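Local coordinates for protein exonuclease mut-7 homolog (Aedes aegypti, PDB 7JW2) that probably trims the 3' ends of Argonaute-bound microRNAs as a magnesium-dependent 3'-5' exoribonuclease, represented here by its exonuclease domain, at residues Arg130-Glu133 and Arg134-Ser137; Ser137-Phe140 and Pro141-Glu145. All blocks are in the same frame, centred on the assembly; numbering follows the deposited sequence.

Interaction 1: Arg130-Glu133 and Arg134-Ser137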
ATOM      1  N   ARG A 130     -32.145   2.424  15.987  1.00 24.45           N
ATOM      2  CA  ARG A 130     -33.366   1.716  16.359  1.00 29.44           C
ATOM      3  C   ARG A 130     -33.213   0.996  17.690  1.00 31.09           C
ATOM      4  O   ARG A 130     -34.184   0.873  18.448  1.00 31.52           O
ATOM      5  CB  ARG A 130     -33.754   0.732  15.253  1.00 29.95           C
ATOM      6  CG  ARG A 130     -34.361   1.405  14.025  1.00 31.89           C
ATOM      7  CD  ARG A 130     -34.332   0.509  12.796  1.00 37.31           C
ATOM      8  NE  ARG A 130     -34.340  -0.908  13.140  1.00 45.66           N
ATOM      9  CZ  ARG A 130     -34.037  -1.886  12.290  1.00 46.59           C
ATOM     10  NH1 ARG A 130     -33.703  -1.600  11.037  1.00 42.90           N
ATOM     11  NH2 ARG A 130     -34.071  -3.150  12.691  1.00 48.68           N
ATOM     12  N   HIS A 131     -32.000   0.539  18.006  1.00 24.91           N
ATOM     13  CA  HIS A 131     -31.772  -0.192  19.246  1.00 28.08           C
ATOM     14  C   HIS A 131     -31.856   0.732  20.456  1.00 29.34           C
ATOM     15  O   HIS A 131     -32.518   0.411  21.451  1.00 32.96           O
ATOM     16  CB  HIS A 131     -30.412  -0.888  19.188  1.00 28.97           C
ATOM     17  CG  HIS A 131     -30.176  -1.856  20.305  1.00 34.42           C
ATOM     18  ND1 HIS A 131     -29.579  -1.491  21.493  1.00 35.56           N
ATOM     19  CD2 HIS A 131     -30.455  -3.176  20.412  1.00 34.65           C
ATOM     20  CE1 HIS A 131     -29.506  -2.545  22.288  1.00 38.50           C
ATOM     21  NE2 HIS A 131     -30.028  -3.580  21.655  1.00 36.36           N
ATOM     22  N   VAL A 132     -31.190   1.885  20.391  1.00 25.52           N
ATOM     23  CA  VAL A 132     -31.144   2.784  21.542  1.00 28.16           C
ATOM     24  C   VAL A 132     -32.450   3.543  21.734  1.00 31.76           C
ATOM     25  O   VAL A 132     -32.745   3.973  22.860  1.00 32.90           O
ATOM     26  CB  VAL A 132     -29.962   3.763  21.418  1.00 26.55           C
ATOM     27  CG1 VAL A 132     -28.649   2.996  21.208  1.00 27.49           C
ATOM     28  CG2 VAL A 132     -30.207   4.765  20.297  1.00 25.67           C
ATOM     29  N   GLU A 133     -33.246   3.698  20.667  1.00 27.73           N
ATOM     30  CA  GLU A 133     -34.573   4.305  20.761  1.00 34.06           C
ATOM     31  C   GLU A 133     -35.431   3.628  21.814  1.00 38.86           C
ATOM     32  O   GLU A 133     -36.337   4.250  22.381  1.00 38.42           O
ATOM     33  CB  GLU A 133     -35.290   4.200  19.413  1.00 31.94           C
ATOM     34  CG  GLU A 133     -35.330   5.445  18.584  1.00 37.77           C
ATOM     35  CD  GLU A 133     -36.309   5.315  17.435  1.00 37.05           C
ATOM     36  OE1 GLU A 133     -36.883   6.340  17.020  1.00 46.16           O
ATOM     37  OE2 GLU A 133     -36.511   4.178  16.951  1.00 39.55           O
ATOM     38  N   ARG A 134     -35.182   2.352  22.063  1.00 35.17           N
ATOM     39  CA  ARG A 134     -36.004   1.549  22.951  1.00 39.21           C
ATOM     40  C   ARG A 134     -35.654   1.726  24.421  1.00 40.80           C
ATOM     41  O   ARG A 134     -36.451   1.338  25.280  1.00 42.78           O
ATOM     42  CB  ARG A 134     -35.886   0.087  22.549  1.00 39.72           C
ATOM     43  CG  ARG A 134     -36.592  -0.208  21.231  1.00 42.10           C
ATOM     44  CD  ARG A 134     -36.321  -1.612  20.735  1.00 46.75           C
ATOM     45  NE  ARG A 134     -35.497  -1.612  19.528  1.00 50.22           N
ATOM     46  CZ  ARG A 134     -35.751  -2.346  18.448  1.00 51.84           C
ATOM     47  NH1 ARG A 134     -36.817  -3.134  18.416  1.00 55.70           N
ATOM     48  NH2 ARG A 134     -34.942  -2.286  17.396  1.00 49.30           N
ATOM     49  N   PHE A 135     -34.496   2.290  24.739  1.00 40.65           N
ATOM     50  CA  PHE A 135     -34.178   2.628  26.121  1.00 38.23           C
ATOM     51  C   PHE A 135     -34.937   3.894  26.502  1.00 39.80           C
ATOM     52  O   PHE A 135     -34.690   4.963  25.935  1.00 38.38           O
ATOM     53  CB  PHE A 135     -32.673   2.812  26.298  1.00 38.03           C
ATOM     54  CG  PHE A 135     -31.870   1.589  25.943  1.00 39.61           C
ATOM     55  CD1 PHE A 135     -32.087   0.388  26.595  1.00 42.26           C
ATOM     56  CD2 PHE A 135     -30.898   1.640  24.952  1.00 36.16           C
ATOM     57  CE1 PHE A 135     -31.351  -0.743  26.272  1.00 40.74           C
ATOM     58  CE2 PHE A 135     -30.156   0.514  24.623  1.00 35.56           C
ATOM     59  CZ  PHE A 135     -30.387  -0.680  25.284  1.00 38.64           C
ATOM     60  N   ASP A 136     -35.867   3.774  27.459  1.00 41.51           N
ATOM     61  CA  ASP A 136     -36.711   4.910  27.822  1.00 38.51           C
ATOM     62  C   ASP A 136     -35.891   6.095  28.311  1.00 36.49           C
ATOM     63  O   ASP A 136     -36.279   7.250  28.094  1.00 38.89           O
ATOM     64  CB  ASP A 136     -37.721   4.491  28.890  1.00 45.70           C
ATOM     65  CG  ASP A 136     -39.014   3.976  28.296  1.00 53.64           C
ATOM     66  OD1 ASP A 136     -39.640   4.715  27.506  1.00 57.76           O
ATOM     67  OD2 ASP A 136     -39.401   2.832  28.616  1.00 58.30           O
ATOM     68  N   SER A 137     -34.755   5.834  28.957  1.00 32.50           N
ATOM     69  CA  SER A 137     -33.913   6.895  29.492  1.00 34.74           C
ATOM     70  C   SER A 137     -33.058   7.572  28.429  1.00 31.96           C
ATOM     71  O   SER A 137     -32.530   8.660  28.683  1.00 35.52           O
ATOM     72  CB  SER A 137     -32.999   6.335  30.581  1.00 35.36           C
ATOM     73  OG  SER A 137     -33.644   6.326  31.845  1.00 39.86           O
TER
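The rings of H131 and F135 meet obliquely, centroids 5.4 Å apart and planes at 73°. The nearest approach is made by H131 CE1, which lies 3.6 Å from F135 CZ. Because CG of H131 is anti to the backbone N (chi1 -170°), its imidazole swings round to that phenyl although the bond to CB points away. ND1 of H131 is buried here without a hydrogen-bond partner. Closer to the root of the same phenyl, V132 CB packs 4.2 Å from F135 CD2.

Backbone bonds shape the turn. F135 N donates to V132 O at 3.1 Å, closing a type I beta turn from V132 to F135. R134 N adds a weak hydrogen bond of 3.4 Å to H131 O. Together they lead the chain off the end of helix 125-132 in this RNase H-like exonuclease domain, and H131 and F135 also reach helices 210-217 and 179-205, respectively.

Both arginines are exposed. R134 folds back along the helix end, bent at chi3, and NE makes a weak bond of 3.0 Å to R130 O, 133° at the hydrogen. This brings R134 NH2 to 4.5 Å from R130 NE, a like-charge approach.

Interaction 2: Ser137-Phe140 and Pro141-Glu145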
ATOM      1  N   SER A 137     -34.755   5.834  28.957  1.00 32.50           N
ATOM      2  CA  SER A 137     -33.913   6.895  29.492  1.00 34.74           C
ATOM      3  C   SER A 137     -33.058   7.572  28.429  1.00 31.96           C
ATOM      4  O   SER A 137     -32.530   8.660  28.683  1.00 35.52           O
ATOM      5  CB  SER A 137     -32.999   6.335  30.581  1.00 35.36           C
ATOM      6  OG  SER A 137     -33.644   6.326  31.845  1.00 39.86           O
ATOM      7  N   PHE A 138     -32.895   6.958  27.262  1.00 32.09           N
ATOM      8  CA  PHE A 138     -31.942   7.464  26.282  1.00 29.44           C
ATOM      9  C   PHE A 138     -32.434   8.765  25.664  1.00 27.13           C
ATOM     10  O   PHE A 138     -33.555   8.838  25.148  1.00 29.91           O
ATOM     11  CB  PHE A 138     -31.705   6.424  25.189  1.00 27.85           C
ATOM     12  CG  PHE A 138     -30.657   6.827  24.183  1.00 22.24           C
ATOM     13  CD1 PHE A 138     -30.967   7.676  23.127  1.00 25.85           C
ATOM     14  CD2 PHE A 138     -29.360   6.349  24.291  1.00 24.66           C
ATOM     15  CE1 PHE A 138     -30.005   8.045  22.218  1.00 26.02           C
ATOM     16  CE2 PHE A 138     -28.390   6.711  23.369  1.00 23.73           C
ATOM     17  CZ  PHE A 138     -28.711   7.557  22.337  1.00 24.98           C
ATOM     18  N   ARG A 139     -31.578   9.786  25.688  1.00 23.67           N
ATOM     19  CA  ARG A 139     -31.874  11.071  25.067  1.00 26.35           C
ATOM     20  C   ARG A 139     -30.710  11.488  24.179  1.00 23.99           C
ATOM     21  O   ARG A 139     -29.570  11.571  24.640  1.00 28.14           O
ATOM     22  CB  ARG A 139     -32.124  12.162  26.117  1.00 31.55           C
ATOM     23  CG  ARG A 139     -33.476  12.108  26.812  1.00 35.12           C
ATOM     24  CD  ARG A 139     -34.629  11.830  25.850  1.00 37.66           C
ATOM     25  NE  ARG A 139     -35.918  11.859  26.541  1.00 41.69           N
ATOM     26  CZ  ARG A 139     -36.312  10.957  27.436  1.00 42.50           C
ATOM     27  NH1 ARG A 139     -35.525   9.937  27.752  1.00 41.31           N
ATOM     28  NH2 ARG A 139     -37.500  11.069  28.016  1.00 45.52           N
ATOM     29  N   PHE A 140     -30.996  11.774  22.910  1.00 26.92           N
ATOM     30  CA  PHE A 140     -30.007  12.424  22.068  1.00 25.04           C
ATOM     31  C   PHE A 140     -29.699  13.816  22.623  1.00 25.44           C
ATOM     32  O   PHE A 140     -30.557  14.439  23.263  1.00 26.36           O
ATOM     33  CB  PHE A 140     -30.517  12.518  20.629  1.00 25.25           C
ATOM     34  CG  PHE A 140     -30.472  11.211  19.887  1.00 23.51           C
ATOM     35  CD1 PHE A 140     -31.613  10.440  19.731  1.00 23.70           C
ATOM     36  CD2 PHE A 140     -29.278  10.756  19.341  1.00 22.40           C
ATOM     37  CE1 PHE A 140     -31.571   9.235  19.054  1.00 24.95           C
ATOM     38  CE2 PHE A 140     -29.229   9.552  18.653  1.00 23.08           C
ATOM     39  CZ  PHE A 140     -30.370   8.791  18.511  1.00 21.15           C
ATOM     40  N   PRO A 141     -28.478  14.319  22.424  1.00 22.71           N
ATOM     41  CA  PRO A 141     -28.127  15.636  22.987  1.00 28.58           C
ATOM     42  C   PRO A 141     -28.914  16.779  22.383  1.00 28.69           C
ATOM     43  O   PRO A 141     -29.021  17.846  23.001  1.00 25.52           O
ATOM     44  CB  PRO A 141     -26.633  15.779  22.678  1.00 27.37           C
ATOM     45  CG  PRO A 141     -26.329  14.744  21.623  1.00 25.55           C
ATOM     46  CD  PRO A 141     -27.341  13.660  21.751  1.00 23.25           C
ATOM     47  N   TYR A 142     -29.435  16.604  21.178  1.00 23.13           N
ATOM     48  CA  TYR A 142     -30.304  17.599  20.570  1.00 20.70           C
ATOM     49  C   TYR A 142     -31.578  16.868  20.209  1.00 24.94           C
ATOM     50  O   TYR A 142     -31.978  16.821  19.044  1.00 30.60           O
ATOM     51  CB  TYR A 142     -29.616  18.252  19.371  1.00 19.18           C
ATOM     52  CG  TYR A 142     -28.284  18.829  19.768  1.00 22.19           C
ATOM     53  CD1 TYR A 142     -28.184  20.125  20.259  1.00 21.02           C
ATOM     54  CD2 TYR A 142     -27.128  18.057  19.709  1.00 20.13           C
ATOM     55  CE1 TYR A 142     -26.970  20.648  20.654  1.00 23.34           C
ATOM     56  CE2 TYR A 142     -25.913  18.567  20.089  1.00 23.46           C
ATOM     57  CZ  TYR A 142     -25.831  19.860  20.571  1.00 24.51           C
ATOM     58  OH  TYR A 142     -24.606  20.367  20.956  1.00 28.92           O
ATOM     59  N   HIS A 143     -32.197  16.275  21.228  1.00 30.06           N
ATOM     60  CA  HIS A 143     -33.274  15.322  21.024  1.00 32.87           C
ATOM     61  C   HIS A 143     -34.467  15.983  20.358  1.00 35.93           C
ATOM     62  O   HIS A 143     -34.779  17.150  20.607  1.00 37.59           O
ATOM     63  CB  HIS A 143     -33.702  14.701  22.356  1.00 32.16           C
ATOM     64  CG  HIS A 143     -34.319  13.342  22.215  1.00 36.76           C
ATOM     65  ND1 HIS A 143     -33.589  12.181  22.331  1.00 35.34           N
ATOM     66  CD2 HIS A 143     -35.592  12.959  21.959  1.00 40.92           C
ATOM     67  CE1 HIS A 143     -34.381  11.139  22.150  1.00 31.06           C
ATOM     68  NE2 HIS A 143     -35.603  11.585  21.927  1.00 43.05           N
ATOM     69  N   GLU A 144     -35.110  15.224  19.478  1.00 39.71           N
ATOM     70  CA  GLU A 144     -36.367  15.600  18.856  1.00 43.10           C
ATOM     71  C   GLU A 144     -37.232  14.353  18.799  1.00 45.44           C
ATOM     72  O   GLU A 144     -36.734  13.226  18.867  1.00 46.57           O
ATOM     73  CB  GLU A 144     -36.160  16.194  17.456  1.00 41.64           C
ATOM     74  CG  GLU A 144     -35.199  17.374  17.414  1.00 39.30           C
ATOM     75  CD  GLU A 144     -35.080  17.978  16.032  1.00 44.22           C
ATOM     76  OE1 GLU A 144     -34.186  18.829  15.827  1.00 41.08           O
ATOM     77  OE2 GLU A 144     -35.881  17.599  15.152  1.00 46.94           O
ATOM     78  N   GLU A 145     -38.538  14.562  18.685  1.00 48.27           N
ATOM     79  CA  GLU A 145     -39.498  13.468  18.705  1.00 50.28           C
ATOM     80  C   GLU A 145     -39.817  13.004  17.290  1.00 49.82           C
ATOM     81  O   GLU A 145     -40.116  13.825  16.415  1.00 52.17           O
ATOM     82  CB  GLU A 145     -40.783  13.898  19.411  1.00 50.60           C
ATOM     83  CG  GLU A 145     -40.928  13.377  20.830  1.00 50.08           C
ATOM     84  CD  GLU A 145     -42.380  13.291  21.262  1.00 53.25           C
ATOM     85  OE1 GLU A 145     -42.906  12.161  21.365  1.00 55.98           O
ATOM     86  OE2 GLU A 145     -43.000  14.353  21.483  1.00 55.66           O
TER
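One face of the H143 imidazole carries R139 CD, a CH-pi contact 3.8 Å from the ring centroid and 13° off the normal. At the imidazole edge sits the backbone N of F140, which donates to H143 ND1 at 2.7 Å; it lies 2° out of the ring plane. The F140 phenyl has F138 CE1 over the centre of one face, while P141 CD and H143 ND1 come to its edge.

Two features bring H143 back to the chain before it: its bond to CB points toward 137-140, and its first torsion sets the imidazole opposite its own amide nitrogen. The imidazole then meets the F140 ring obliquely, with planes at 36° and H143 CE1 3.7 Å from F140 CD1. R139 reaches its place over the imidazole by bending at chi2, and its NH1 makes a weak bond of 3.4 Å to F138 O.

P141 and Y142 carry the chain round between F140 and H143. F140 packs among helices 151-159 and 179-205 and meets the W129 ring, whereas H143 stays exposed. A histidine accepting a backbone N-H from three residues earlier holds this turn, in the irregular connection between helices 125-132 and 151-159 of an RNase H-like exonuclease domain.

Overall arrangement
Interactions 1 and 2 are consecutive steps of one connection, sharing S137, with centres 10 Å apart and each about 23 Å from the centre of the chain. Interaction 1 is a surface contact at the end of helix 125-132, where V132 is the buried member; the polar groups that cross it donate to backbone carbonyls. Interaction 2 lies wholly in the loop and is partly buried through F138 and F140, and there a side chain is the acceptor instead. The two meet where V132 O lies 3.5 Å from F138 CB. Helix 179-205 packs against both, through V132 and F135 in the first and F138 and F140 in the second; helix 151-159 joins the second.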